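Local coordinates for membrane protein (Acinetobacter baumannii AB307-0294, PDB 5DL5) that forms an OprD-family beta-barrel channel in the outer membrane that probably admits small molecules, antibiotics among them, at residues V53-I58 / G80-G85; K158-V163 / A195-N200; Q227-D232 / G282-G287; Y242-D247 / V302-G307. All blocks are in the same frame, centred on the assembly; numbering follows the deposited sequence.

Interaction 1 (V53-I58 / G80-G85). With C8E ((hydroxyethyloxy)tri(ethyloxy)octane), chain C; C8E ((hydroxyethyloxy)tri(ethyloxy)octane), chain D.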
loop_
_atom_site.group_PDB
_atom_site.type_symbol
_atom_site.label_atom_id
_atom_site.label_comp_id
_atom_site.label_asym_id
_atom_site.label_seq_id
_atom_site.Cartn_x
_atom_site.Cartn_y
_atom_site.Cartn_z
ATOM N N VAL A 53 -6.974 -1.840 -18.674
ATOM C CA VAL A 53 -5.790 -1.272 -19.353
ATOM C C VAL A 53 -5.970 0.237 -19.428
ATOM O O VAL A 53 -7.100 0.716 -19.781
ATOM C CB VAL A 53 -5.530 -1.839 -20.762
ATOM C CG1 VAL A 53 -4.148 -1.406 -21.253
ATOM C CG2 VAL A 53 -5.659 -3.364 -20.823
ATOM N N ALA A 54 -4.881 0.990 -19.080
ATOM C CA ALA A 54 -4.920 2.429 -18.922
ATOM C C ALA A 54 -3.537 3.125 -18.932
ATOM O O ALA A 54 -2.503 2.444 -18.833
ATOM C CB ALA A 54 -5.722 2.784 -17.661
ATOM N N GLN A 55 -3.540 4.442 -19.241
ATOM C CA GLN A 55 -2.368 5.286 -19.272
ATOM C C GLN A 55 -2.599 6.443 -18.328
ATOM O O GLN A 55 -3.691 7.051 -18.372
ATOM C CB GLN A 55 -2.143 5.830 -20.673
ATOM C CG GLN A 55 -0.994 6.828 -20.771
ATOM C CD GLN A 55 0.353 6.202 -20.579
ATOM O OE1 GLN A 55 0.619 5.171 -21.212
ATOM N NE2 GLN A 55 1.187 6.743 -19.652
ATOM N N SER A 56 -1.600 6.759 -17.501
ATOM C CA SER A 56 -1.717 7.860 -16.537
ATOM C C SER A 56 -0.555 8.739 -16.675
ATOM O O SER A 56 0.531 8.309 -17.084
ATOM C CB SER A 56 -1.649 7.316 -15.085
ATOM O OG SER A 56 -2.908 6.708 -14.946
ATOM N N ALA A 57 -0.763 9.970 -16.231
ATOM C CA ALA A 57 0.346 10.920 -16.012
ATOM C C ALA A 57 0.159 11.454 -14.591
ATOM O O ALA A 57 -0.860 12.056 -14.288
ATOM C CB ALA A 57 0.349 12.071 -17.006
ATOM N N ILE A 58 1.174 11.275 -13.757
ATOM C CA ILE A 58 1.004 11.564 -12.309
ATOM C C ILE A 58 1.976 12.675 -12.009
ATOM O O ILE A 58 3.168 12.513 -12.227
ATOM C CB ILE A 58 1.346 10.352 -11.464
ATOM C CG1 ILE A 58 0.381 9.156 -11.859
ATOM C CG2 ILE A 58 1.276 10.777 -9.970
ATOM C CD1 ILE A 58 1.007 7.791 -11.687
ATOM N N GLY A 80 -3.788 12.688 -14.477
ATOM C CA GLY A 80 -4.843 12.602 -15.531
ATOM C C GLY A 80 -4.601 11.279 -16.267
ATOM O O GLY A 80 -3.440 10.881 -16.460
ATOM N N SER A 81 -5.676 10.612 -16.642
ATOM C CA SER A 81 -5.561 9.289 -17.187
ATOM C C SER A 81 -6.565 9.019 -18.276
ATOM O O SER A 81 -7.590 9.730 -18.326
ATOM C CB SER A 81 -5.742 8.237 -16.077
ATOM O OG SER A 81 -4.950 8.529 -14.957
ATOM N N PHE A 82 -6.342 7.961 -19.071
ATOM C CA PHE A 82 -7.435 7.526 -19.985
ATOM C C PHE A 82 -7.420 6.012 -20.039
ATOM O O PHE A 82 -6.386 5.402 -19.907
ATOM C CB PHE A 82 -7.355 8.228 -21.336
ATOM C CG PHE A 82 -6.023 8.092 -22.027
ATOM C CD1 PHE A 82 -4.989 9.046 -21.822
ATOM C CD2 PHE A 82 -5.788 7.036 -22.892
ATOM C CE1 PHE A 82 -3.746 8.924 -22.513
ATOM C CE2 PHE A 82 -4.567 6.899 -23.519
ATOM C CZ PHE A 82 -3.560 7.866 -23.371
ATOM N N LYS A 83 -8.546 5.400 -20.290
ATOM C CA LYS A 83 -8.531 3.966 -20.466
ATOM C C LYS A 83 -7.954 3.653 -21.884
ATOM O O LYS A 83 -7.991 4.544 -22.787
ATOM C CB LYS A 83 -9.947 3.398 -20.334
ATOM C CG LYS A 83 -10.891 3.748 -21.471
ATOM C CD LYS A 83 -12.289 3.210 -21.251
ATOM C CE LYS A 83 -12.991 3.424 -22.540
ATOM N NZ LYS A 83 -14.324 2.865 -22.330
ATOM N N ILE A 84 -7.417 2.404 -22.032
ATOM C CA ILE A 84 -6.989 1.887 -23.317
ATOM C C ILE A 84 -7.896 0.725 -23.665
ATOM O O ILE A 84 -7.811 -0.300 -23.041
ATOM C CB ILE A 84 -5.522 1.507 -23.287
ATOM C CG1 ILE A 84 -4.700 2.812 -23.071
ATOM C CG2 ILE A 84 -5.099 0.839 -24.621
ATOM C CD1 ILE A 84 -3.262 2.555 -22.647
ATOM N N GLY A 85 -8.755 0.858 -24.658
ATOM C CA GLY A 85 -9.690 -0.209 -24.986
ATOM C C GLY A 85 -10.983 0.100 -24.285
ATOM O O GLY A 85 -11.131 1.047 -23.467
HETATM C C8 C8E C . -10.380 14.636 -16.891
HETATM O O9 C8E C . -9.667 14.397 -18.101
HETATM C C10 C8E C . -8.401 13.706 -17.999
HETATM C C11 C8E C . -7.594 13.824 -19.286
HETATM O O12 C8E C . -6.251 13.339 -19.121
HETATM C C13 C8E C . -5.221 14.259 -19.527
HETATM C C14 C8E C . -3.816 13.643 -19.524
HETATM O O15 C8E C . -3.891 12.373 -20.142
HETATM C C16 C8E C . -2.915 11.396 -19.755
HETATM C C17 C8E C . -1.556 11.811 -20.241
HETATM O O18 C8E C . -0.758 10.629 -20.407
HETATM C C19 C8E C . -0.676 10.265 -21.792
HETATM C C20 C8E C . 0.686 10.462 -22.342
HETATM O O21 C8E C . 0.663 9.729 -23.563
HETATM C C1 C8E D . -8.109 13.457 -22.774
HETATM C C2 C8E D . -7.883 11.996 -23.092
HETATM C C3 C8E D . -6.646 11.563 -23.941
HETATM C C4 C8E D . -5.376 12.290 -23.605
HETATM C C5 C8E D . -4.156 12.131 -24.491
HETATM C C6 C8E D . -3.283 13.367 -24.295
HETATM C C7 C8E D . -1.827 12.974 -24.218
#
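Gln55 and Phe82 lie side by side and point the same way, out from one face of an antiparallel beta hairpin in the barrel wall. Strands 50-62 and 70-83 form this hairpin, and their portions 53-58 and 80-83 run antiparallel, at 175°. CB of Gln55 sits over one face of the Phe82 ring, 4.0 Å from the ring centroid, a CH-pi contact. The Gln55 amide plane is turned 44° from that ring. CG of Gln55 is anti to its backbone N, and the chain then bends at chi2 (69°). NE2 thereby reaches O of its neighbour Ser56, while OE1 bonds to Thr36 on strand 29-43. Two C8E detergent molecules cover the same face of the hairpin. C19 of the chain C molecule comes within 3.4 Å of Phe82 CE1, near the ring plane. C3 of the chain D molecule lies 3.7 Å from Phe82 CD1. Detergent on this face is consistent with a surface turned to the membrane. Backbone bonds pair Gln55 with Phe82 and Ala57 with Gly80. Past the last paired residues, Ile84 N donates to Val53 O at 2.8 Å. There CG1 of Val53 packs on CB of Ile84. On the other face, with Ala54 and Lys83, two buried serines meet: Ser56 OG donates to Ser81 OG at 2.7 Å.

Interaction 2 (K158-V163 / A195-N200)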
loop_
_atom_site.group_PDB
_atom_site.type_symbol
_atom_site.label_atom_id
_atom_site.label_comp_id
_atom_site.label_asym_id
_atom_site.label_seq_id
_atom_site.Cartn_x
_atom_site.Cartn_y
_atom_site.Cartn_z
ATOM N N LYS A 158 17.736 13.848 15.946
ATOM C CA LYS A 158 18.378 13.227 14.820
ATOM C C LYS A 158 17.902 11.745 14.745
ATOM O O LYS A 158 17.731 11.108 15.787
ATOM C CB LYS A 158 19.920 13.235 14.995
ATOM C CG LYS A 158 20.590 14.601 14.964
ATOM C CD LYS A 158 21.003 15.069 13.554
ATOM C CE LYS A 158 20.054 16.113 12.959
ATOM N NZ LYS A 158 20.138 16.083 11.481
ATOM N N ASN A 159 17.621 11.293 13.527
ATOM C CA ASN A 159 17.279 9.910 13.242
ATOM C C ASN A 159 15.949 9.455 13.811
ATOM O O ASN A 159 15.668 8.245 13.750
ATOM C CB ASN A 159 18.338 8.955 13.793
ATOM C CG ASN A 159 19.748 9.411 13.496
ATOM O OD1 ASN A 159 20.582 9.519 14.434
ATOM N ND2 ASN A 159 20.047 9.634 12.218
ATOM N N LEU A 160 15.197 10.401 14.398
ATOM C CA LEU A 160 13.864 10.165 14.842
ATOM C C LEU A 160 12.890 11.019 14.067
ATOM O O LEU A 160 13.028 12.267 14.100
ATOM C CB LEU A 160 13.767 10.512 16.307
ATOM C CG LEU A 160 12.293 10.379 16.811
ATOM C CD1 LEU A 160 11.926 8.911 17.135
ATOM C CD2 LEU A 160 12.215 11.179 18.010
ATOM N N GLU A 161 11.875 10.378 13.489
ATOM C CA GLU A 161 10.767 11.049 12.873
ATOM C C GLU A 161 9.470 10.821 13.635
ATOM O O GLU A 161 9.155 9.672 13.969
ATOM C CB GLU A 161 10.567 10.597 11.435
ATOM C CG GLU A 161 9.488 11.391 10.718
ATOM C CD GLU A 161 9.251 10.895 9.291
ATOM O OE1 GLU A 161 8.763 9.751 9.102
ATOM O OE2 GLU A 161 9.631 11.595 8.334
ATOM N N VAL A 162 8.818 11.901 14.015
ATOM C CA VAL A 162 7.546 11.867 14.718
ATOM C C VAL A 162 6.521 12.537 13.832
ATOM O O VAL A 162 6.779 13.617 13.250
ATOM C CB VAL A 162 7.626 12.544 16.111
ATOM C CG1 VAL A 162 6.270 12.602 16.715
ATOM C CG2 VAL A 162 8.584 11.874 17.090
ATOM N N VAL A 163 5.337 11.930 13.754
ATOM C CA VAL A 163 4.245 12.467 12.988
ATOM C C VAL A 163 2.982 12.552 13.811
ATOM O O VAL A 163 2.787 11.782 14.751
ATOM C CB VAL A 163 3.976 11.627 11.711
ATOM C CG1 VAL A 163 5.239 11.605 10.864
ATOM C CG2 VAL A 163 3.673 10.157 12.002
ATOM N N ALA A 195 6.013 7.258 15.473
ATOM C CA ALA A 195 7.401 7.608 15.513
ATOM C C ALA A 195 8.168 6.446 14.896
ATOM O O ALA A 195 7.763 5.273 15.003
ATOM C CB ALA A 195 7.870 7.817 16.932
ATOM N N LYS A 196 9.300 6.776 14.340
ATOM C CA LYS A 196 10.187 5.833 13.689
ATOM C C LYS A 196 11.580 6.263 14.122
ATOM O O LYS A 196 11.913 7.454 14.108
ATOM C CB LYS A 196 10.072 6.025 12.192
ATOM C CG LYS A 196 10.966 5.107 11.406
ATOM C CD LYS A 196 10.826 5.329 9.900
ATOM C CE LYS A 196 9.934 6.491 9.464
ATOM N NZ LYS A 196 10.388 7.080 8.166
ATOM N N TYR A 197 12.414 5.287 14.458
ATOM C CA TYR A 197 13.738 5.572 14.973
ATOM C C TYR A 197 14.790 4.606 14.384
ATOM O O TYR A 197 14.577 3.360 14.359
ATOM C CB TYR A 197 13.715 5.477 16.456
ATOM C CG TYR A 197 15.031 5.938 17.105
ATOM C CD1 TYR A 197 15.492 7.236 16.877
ATOM C CD2 TYR A 197 15.800 5.079 17.891
ATOM C CE1 TYR A 197 16.683 7.691 17.435
ATOM C CE2 TYR A 197 17.034 5.488 18.413
ATOM C CZ TYR A 197 17.435 6.779 18.205
ATOM O OH TYR A 197 18.557 7.277 18.678
ATOM N N LYS A 198 15.895 5.190 13.935
ATOM C CA LYS A 198 17.078 4.418 13.519
ATOM C C LYS A 198 18.051 4.415 14.706
ATOM O O LYS A 198 18.663 5.451 15.042
ATOM C CB LYS A 198 17.699 5.091 12.278
ATOM C CG LYS A 198 18.823 4.240 11.676
ATOM C CD LYS A 198 19.575 5.034 10.621
ATOM C CE LYS A 198 20.719 4.173 10.174
ATOM N NZ LYS A 198 21.401 4.750 9.042
ATOM N N PHE A 199 18.202 3.265 15.348
ATOM C CA PHE A 199 19.089 3.085 16.527
ATOM C C PHE A 199 20.545 3.078 16.102
ATOM O O PHE A 199 21.360 3.722 16.695
ATOM C CB PHE A 199 18.803 1.785 17.268
ATOM C CG PHE A 199 17.478 1.749 17.954
ATOM C CD1 PHE A 199 16.373 1.363 17.304
ATOM C CD2 PHE A 199 17.360 2.124 19.285
ATOM C CE1 PHE A 199 15.155 1.335 17.963
ATOM C CE2 PHE A 199 16.155 2.112 19.933
ATOM C CZ PHE A 199 15.057 1.687 19.273
ATOM N N ASN A 200 20.861 2.396 15.023
ATOM C CA ASN A 200 22.248 2.390 14.492
ATOM C C ASN A 200 22.060 1.930 13.073
ATOM O O ASN A 200 20.903 1.784 12.627
ATOM C CB ASN A 200 23.163 1.479 15.318
ATOM C CG ASN A 200 22.648 0.044 15.440
ATOM O OD1 ASN A 200 21.958 -0.546 14.596
ATOM N ND2 ASN A 200 23.088 -0.562 16.481
#
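An antiparallel strand pair at one end of the barrel wall joins Glu161 to Lys196 and Leu160 to Tyr197. Glu161 and Lys196 form a hydrogen-bonded pair. Glu161 N donates to Lys196 O, and Lys196 N returns a bond to Glu161 O at 2.9 Å. Their side chains lie alongside each other and point the same way. Both start with CG anti to the backbone N. Glu161 continues extended, but the lysine is nearly eclipsed at chi3 (5°), and this bend turns CE and NZ toward the acid. Lys196 NZ lies 3.3 Å from Glu161 OE1, a salt bridge whose hydrogen bond is weak. The other carboxylate oxygen, OE2, takes a hydrogen bond from His155 NE2 on strand 150-157. The acid is thus held from both neighbouring strands, which would probably stabilise its negative charge.

In the OprD-family barrel, strand 160-171 lies between 150-157 and 190-200, and the portions 160-163 and 195-200 run antiparallel, at 177°. The face opposite the salt bridge is largely apolar. Leu160 crosses Tyr197 at about a right angle, and its CB meets the ring edge at CD1, 3.7 Å away. CD1 of Leu160 lies 4.2 Å from CB of Ala195. Ala195 CB also lies 4.1 Å from CG2 of Val162. Just before the first strand begins, Asn159 O accepts a bond from Lys198 N at 3.1 Å. The same carbonyl oxygen lies 3.3 Å from Tyr197 CD1.

Interaction 3 (Q227-D232 / G282-G287)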
loop_
_atom_site.group_PDB
_atom_site.type_symbol
_atom_site.label_atom_id
_atom_site.label_comp_id
_atom_site.label_asym_id
_atom_site.label_seq_id
_atom_site.Cartn_x
_atom_site.Cartn_y
_atom_site.Cartn_z
ATOM N N GLN A 227 21.927 -8.119 10.269
ATOM C CA GLN A 227 23.065 -8.763 10.845
ATOM C C GLN A 227 24.127 -9.143 9.768
ATOM O O GLN A 227 23.956 -10.087 9.007
ATOM C CB GLN A 227 22.502 -9.951 11.590
ATOM C CG GLN A 227 23.193 -10.166 12.915
ATOM C CD GLN A 227 24.441 -10.821 12.679
ATOM O OE1 GLN A 227 24.472 -11.643 11.804
ATOM N NE2 GLN A 227 25.501 -10.431 13.358
ATOM N N PRO A 228 25.183 -8.343 9.653
ATOM C CA PRO A 228 26.279 -8.539 8.698
ATOM C C PRO A 228 26.911 -9.891 8.835
ATOM O O PRO A 228 27.008 -10.358 9.963
ATOM C CB PRO A 228 27.315 -7.486 9.132
ATOM C CG PRO A 228 26.498 -6.409 9.729
ATOM C CD PRO A 228 25.401 -7.130 10.457
ATOM N N LEU A 229 27.244 -10.516 7.714
ATOM C CA LEU A 229 27.894 -11.813 7.660
ATOM C C LEU A 229 29.108 -11.644 6.715
ATOM O O LEU A 229 29.212 -10.618 6.021
ATOM C CB LEU A 229 26.917 -12.870 7.083
ATOM C CG LEU A 229 25.665 -13.291 7.876
ATOM C CD1 LEU A 229 24.851 -14.320 7.112
ATOM C CD2 LEU A 229 26.125 -13.927 9.166
ATOM N N ALA A 230 29.971 -12.663 6.635
ATOM C CA ALA A 230 31.103 -12.663 5.688
ATOM C C ALA A 230 30.665 -12.657 4.216
ATOM O O ALA A 230 29.557 -13.091 3.881
ATOM C CB ALA A 230 32.065 -13.847 5.954
ATOM N N ASN A 231 31.566 -12.158 3.369
ATOM C CA ASN A 231 31.462 -12.136 1.890
ATOM C C ASN A 231 30.358 -11.268 1.347
ATOM O O ASN A 231 29.725 -11.671 0.378
ATOM C CB ASN A 231 31.400 -13.548 1.263
ATOM C CG ASN A 231 32.742 -14.167 1.157
ATOM O OD1 ASN A 231 33.251 -14.464 0.068
ATOM N ND2 ASN A 231 33.364 -14.342 2.295
ATOM N N ASP A 232 30.153 -10.081 1.947
ATOM C CA ASP A 232 29.112 -9.147 1.520
ATOM C C ASP A 232 27.756 -9.890 1.548
ATOM O O ASP A 232 27.095 -10.166 0.527
ATOM C CB ASP A 232 29.489 -8.473 0.164
ATOM C CG ASP A 232 28.573 -8.877 -1.034
ATOM O OD1 ASP A 232 28.784 -9.966 -1.609
ATOM O OD2 ASP A 232 27.652 -8.096 -1.416
ATOM N N GLY A 282 12.874 -13.644 7.885
ATOM C CA GLY A 282 14.322 -13.655 7.886
ATOM C C GLY A 282 14.779 -13.767 6.443
ATOM O O GLY A 282 14.218 -14.570 5.731
ATOM N N THR A 283 15.702 -12.893 6.011
ATOM C CA THR A 283 16.221 -12.826 4.657
ATOM C C THR A 283 17.699 -13.014 4.721
ATOM O O THR A 283 18.374 -12.300 5.441
ATOM C CB THR A 283 15.893 -11.429 4.016
ATOM O OG1 THR A 283 14.506 -11.282 4.078
ATOM C CG2 THR A 283 16.280 -11.306 2.570
ATOM N N TYR A 284 18.210 -13.978 3.971
ATOM C CA TYR A 284 19.627 -14.171 3.859
ATOM C C TYR A 284 19.968 -13.683 2.504
ATOM O O TYR A 284 19.382 -14.156 1.557
ATOM C CB TYR A 284 19.970 -15.652 3.984
ATOM C CG TYR A 284 21.376 -15.993 3.594
ATOM C CD1 TYR A 284 22.454 -15.368 4.196
ATOM C CD2 TYR A 284 21.643 -16.929 2.607
ATOM C CE1 TYR A 284 23.763 -15.703 3.861
ATOM C CE2 TYR A 284 22.947 -17.311 2.307
ATOM C CZ TYR A 284 24.010 -16.679 2.921
ATOM O OH TYR A 284 25.331 -16.954 2.586
ATOM N N ALA A 285 20.958 -12.808 2.406
ATOM C CA ALA A 285 21.380 -12.248 1.129
ATOM C C ALA A 285 22.844 -12.429 0.993
ATOM O O ALA A 285 23.621 -12.339 1.941
ATOM C CB ALA A 285 20.996 -10.749 1.093
ATOM N N THR A 286 23.235 -12.877 -0.167
ATOM C CA THR A 286 24.608 -13.076 -0.474
ATOM C C THR A 286 24.882 -12.902 -1.981
ATOM O O THR A 286 24.273 -13.559 -2.867
ATOM C CB THR A 286 25.089 -14.471 -0.025
ATOM O OG1 THR A 286 26.488 -14.606 -0.290
ATOM C CG2 THR A 286 24.354 -15.581 -0.755
ATOM N N GLY A 287 25.822 -12.024 -2.290
ATOM C CA GLY A 287 26.161 -11.737 -3.708
ATOM C C GLY A 287 24.912 -11.333 -4.499
ATOM O O GLY A 287 24.237 -10.395 -4.108
#
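The Tyr284 ring takes a methyl of Leu229 at its edge. CD1 of Leu229 lies near the ring plane, 3.7 Å from CE1 and 3.9 Å from CD1 of the tyrosine. The two side chains cross at about a right angle. This is a surface contact at one end of the OprD-family beta-barrel, where strands 216-229 and 273-286 run out. The strands are not direct neighbours. Strand 233-246 lies between them in the barrel wall, and its Leu235 touches both Leu229 and Tyr284. The leucine and the tyrosine therefore meet across an intervening strand. Tyr284 has CG anti to its backbone N (chi1 168°), which carries the ring toward Leu229.

Beyond strand 216-229 the chain turns through Asn231 and Asp232, both with positive phi, before strand 233-246 begins. This turn comes close to the end of the other segment. O of Asp232 is 4.0 Å from CA of Thr286 and 3.6 Å from N of Gly287. No hydrogen bond links the two segments; the leucine and tyrosine meet by van der Waals packing. A polar link nearby runs through the first residue of strand 233-246: Thr286 OG1 is hydrogen-bonded to OG of Ser233.

Interaction 4 (Y242-D247 / V302-G307)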
loop_
_atom_site.group_PDB
_atom_site.type_symbol
_atom_site.label_atom_id
_atom_site.label_comp_id
_atom_site.label_asym_id
_atom_site.label_seq_id
_atom_site.Cartn_x
_atom_site.Cartn_y
_atom_site.Cartn_z
ATOM N N TYR A 242 -0.038 -5.582 13.295
ATOM C CA TYR A 242 -1.125 -4.638 13.588
ATOM C C TYR A 242 -2.102 -5.212 14.626
ATOM O O TYR A 242 -2.462 -6.424 14.637
ATOM C CB TYR A 242 -1.965 -4.320 12.372
ATOM C CG TYR A 242 -1.280 -3.672 11.217
ATOM C CD1 TYR A 242 -0.727 -4.443 10.212
ATOM C CD2 TYR A 242 -1.327 -2.270 11.063
ATOM C CE1 TYR A 242 -0.181 -3.831 9.069
ATOM C CE2 TYR A 242 -0.700 -1.634 10.011
ATOM C CZ TYR A 242 -0.144 -2.442 8.986
ATOM O OH TYR A 242 0.392 -1.819 7.942
ATOM N N HIS A 243 -2.566 -4.294 15.431
ATOM C CA HIS A 243 -3.751 -4.502 16.252
ATOM C C HIS A 243 -4.904 -3.561 15.800
ATOM O O HIS A 243 -4.739 -2.331 15.830
ATOM C CB HIS A 243 -3.365 -4.276 17.693
ATOM C CG HIS A 243 -4.524 -4.259 18.624
ATOM N ND1 HIS A 243 -5.128 -5.411 19.056
ATOM C CD2 HIS A 243 -5.267 -3.235 19.114
ATOM C CE1 HIS A 243 -6.130 -5.110 19.875
ATOM N NE2 HIS A 243 -6.248 -3.792 19.906
ATOM N N THR A 244 -6.058 -4.126 15.469
ATOM C CA THR A 244 -7.184 -3.330 14.991
ATOM C C THR A 244 -8.439 -3.637 15.742
ATOM O O THR A 244 -8.866 -4.780 15.890
ATOM C CB THR A 244 -7.461 -3.614 13.495
ATOM O OG1 THR A 244 -6.281 -3.427 12.764
ATOM C CG2 THR A 244 -8.611 -2.636 12.905
ATOM N N LYS A 245 -9.082 -2.609 16.229
ATOM C CA LYS A 245 -10.395 -2.710 16.803
ATOM C C LYS A 245 -11.353 -1.978 15.882
ATOM O O LYS A 245 -11.246 -0.738 15.651
ATOM C CB LYS A 245 -10.467 -2.099 18.215
ATOM C CG LYS A 245 -11.784 -2.457 18.865
ATOM C CD LYS A 245 -11.853 -2.009 20.318
ATOM C CE LYS A 245 -11.818 -0.473 20.358
ATOM N NZ LYS A 245 -12.638 0.125 21.451
ATOM N N PHE A 246 -12.253 -2.753 15.339
ATOM C CA PHE A 246 -13.276 -2.248 14.460
ATOM C C PHE A 246 -14.455 -1.861 15.273
ATOM O O PHE A 246 -14.927 -2.630 16.147
ATOM C CB PHE A 246 -13.728 -3.338 13.419
ATOM C CG PHE A 246 -12.690 -3.672 12.430
ATOM C CD1 PHE A 246 -12.550 -2.917 11.261
ATOM C CD2 PHE A 246 -11.845 -4.704 12.634
ATOM C CE1 PHE A 246 -11.566 -3.245 10.326
ATOM C CE2 PHE A 246 -10.864 -5.060 11.699
ATOM C CZ PHE A 246 -10.720 -4.311 10.530
ATOM N N ASP A 247 -14.965 -0.678 14.963
ATOM C CA ASP A 247 -16.220 -0.103 15.691
ATOM C C ASP A 247 -17.397 -0.998 15.265
ATOM O O ASP A 247 -17.401 -1.615 14.131
ATOM C CB ASP A 247 -16.425 1.321 15.147
ATOM C CG ASP A 247 -17.445 2.192 15.906
ATOM O OD1 ASP A 247 -17.003 2.933 16.837
ATOM O OD2 ASP A 247 -18.642 2.321 15.451
ATOM N N VAL A 302 -11.990 -11.444 13.767
ATOM C CA VAL A 302 -12.103 -10.971 12.431
ATOM C C VAL A 302 -10.763 -11.106 11.867
ATOM O O VAL A 302 -9.759 -11.025 12.598
ATOM C CB VAL A 302 -12.705 -9.479 12.382
ATOM C CG1 VAL A 302 -11.768 -8.454 13.019
ATOM C CG2 VAL A 302 -13.038 -9.011 10.988
ATOM N N GLY A 303 -10.696 -11.228 10.534
ATOM C CA GLY A 303 -9.451 -11.012 9.815
ATOM C C GLY A 303 -8.985 -9.560 9.733
ATOM O O GLY A 303 -9.589 -8.681 10.315
ATOM N N TYR A 304 -7.856 -9.353 9.083
ATOM C CA TYR A 304 -7.252 -8.036 8.862
ATOM C C TYR A 304 -7.985 -7.368 7.665
ATOM O O TYR A 304 -7.465 -7.318 6.541
ATOM C CB TYR A 304 -5.743 -8.085 8.786
ATOM C CG TYR A 304 -5.119 -6.721 8.714
ATOM C CD1 TYR A 304 -5.364 -5.791 9.717
ATOM C CD2 TYR A 304 -4.367 -6.270 7.611
ATOM C CE1 TYR A 304 -4.885 -4.512 9.638
ATOM C CE2 TYR A 304 -3.791 -4.994 7.580
ATOM C CZ TYR A 304 -4.115 -4.079 8.546
ATOM O OH TYR A 304 -3.725 -2.741 8.565
ATOM N N ASP A 305 -9.223 -6.902 7.919
ATOM C CA ASP A 305 -10.195 -6.478 6.831
ATOM C C ASP A 305 -9.866 -4.966 6.540
ATOM O O ASP A 305 -10.667 -4.096 6.839
ATOM C CB ASP A 305 -11.631 -6.673 7.288
ATOM C CG ASP A 305 -12.125 -8.114 7.276
ATOM O OD1 ASP A 305 -11.328 -9.070 7.328
ATOM O OD2 ASP A 305 -13.341 -8.303 7.474
ATOM N N TYR A 306 -8.610 -4.694 6.150
ATOM C CA TYR A 306 -8.118 -3.357 5.870
ATOM C C TYR A 306 -8.749 -2.807 4.564
ATOM O O TYR A 306 -9.204 -3.531 3.646
ATOM C CB TYR A 306 -6.585 -3.280 5.891
ATOM C CG TYR A 306 -5.922 -3.748 4.583
ATOM C CD1 TYR A 306 -5.761 -5.097 4.295
ATOM C CD2 TYR A 306 -5.549 -2.850 3.606
ATOM C CE1 TYR A 306 -5.200 -5.540 3.096
ATOM C CE2 TYR A 306 -5.032 -3.283 2.439
ATOM C CZ TYR A 306 -4.882 -4.621 2.172
ATOM O OH TYR A 306 -4.411 -5.076 0.969
ATOM N N GLY A 307 -8.772 -1.502 4.455
ATOM C CA GLY A 307 -9.221 -0.920 3.184
ATOM C C GLY A 307 -10.699 -0.809 3.032
ATOM O O GLY A 307 -11.124 -0.349 2.014
#
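Tyr304 reaches from an inward-lying loop to strand 233-246 of the barrel wall, where it meets Tyr242 and Thr244. From CB, with CG anti to the backbone N (chi1 -174°), its ring extends toward the strand. CE1 lies 3.6 Å from OG1 of Thr244, which sits at the ring edge, in plane. CE1 also approaches CB of Tyr242. CZ lies 3.8 Å from CD1 of Tyr242. At the tip, OH rests over the centre of the Tyr242 ring, 3.4 Å above its plane. The two rings form an offset stack, with centroids 4.8 Å apart and planes at 19°. The Tyr304 hydroxyl is hydrogen-bonded to Ser315 O, and that of Tyr242 to Pro133 O and Tyr317 N.

Further along the strand, Phe246 packs obliquely against the start of the loop. Its CE2 lies 3.8 Å from CG1 of Val302, and its CZ lies 3.7 Å from O of Asp305. The loop backbone bends sharply here, with consecutive inverse gamma turns centred on Tyr304 and Asp305. The carboxylate of Asp305 is turned to other loop partners, Ser254 and the backbone N of Tyr253. All the touching residues are buried, yet no hydrogen bond joins the two segments. The loop thus lies against the wall through ring stacking and van der Waals packing, some of it between rings and polar oxygens, while backbone atoms outside the two segments satisfy both tyrosine hydroxyls.

In the fold
Interactions 1, 2 and 3 lie in or at the ends of the barrel strands, while interaction 4 joins a strand to an inward-lying loop. Interaction 1 comes first along the chain and interaction 2 follows it. Interactions 3 and 4 come last and interleave, their segments alternating. Interactions 1 and 2 lie on opposite sides of the chain's centre, with centres about 38 Å apart. Interactions 2 and 3 are nearer, about 25 Å between centres. Strand 233-246 ties the last two together: it lies between the strands of interaction 3 and carries one segment of interaction 4. Their centres are about 35 Å apart. The wall thus carries two strand pairs, a strand-end contact and the packed loop.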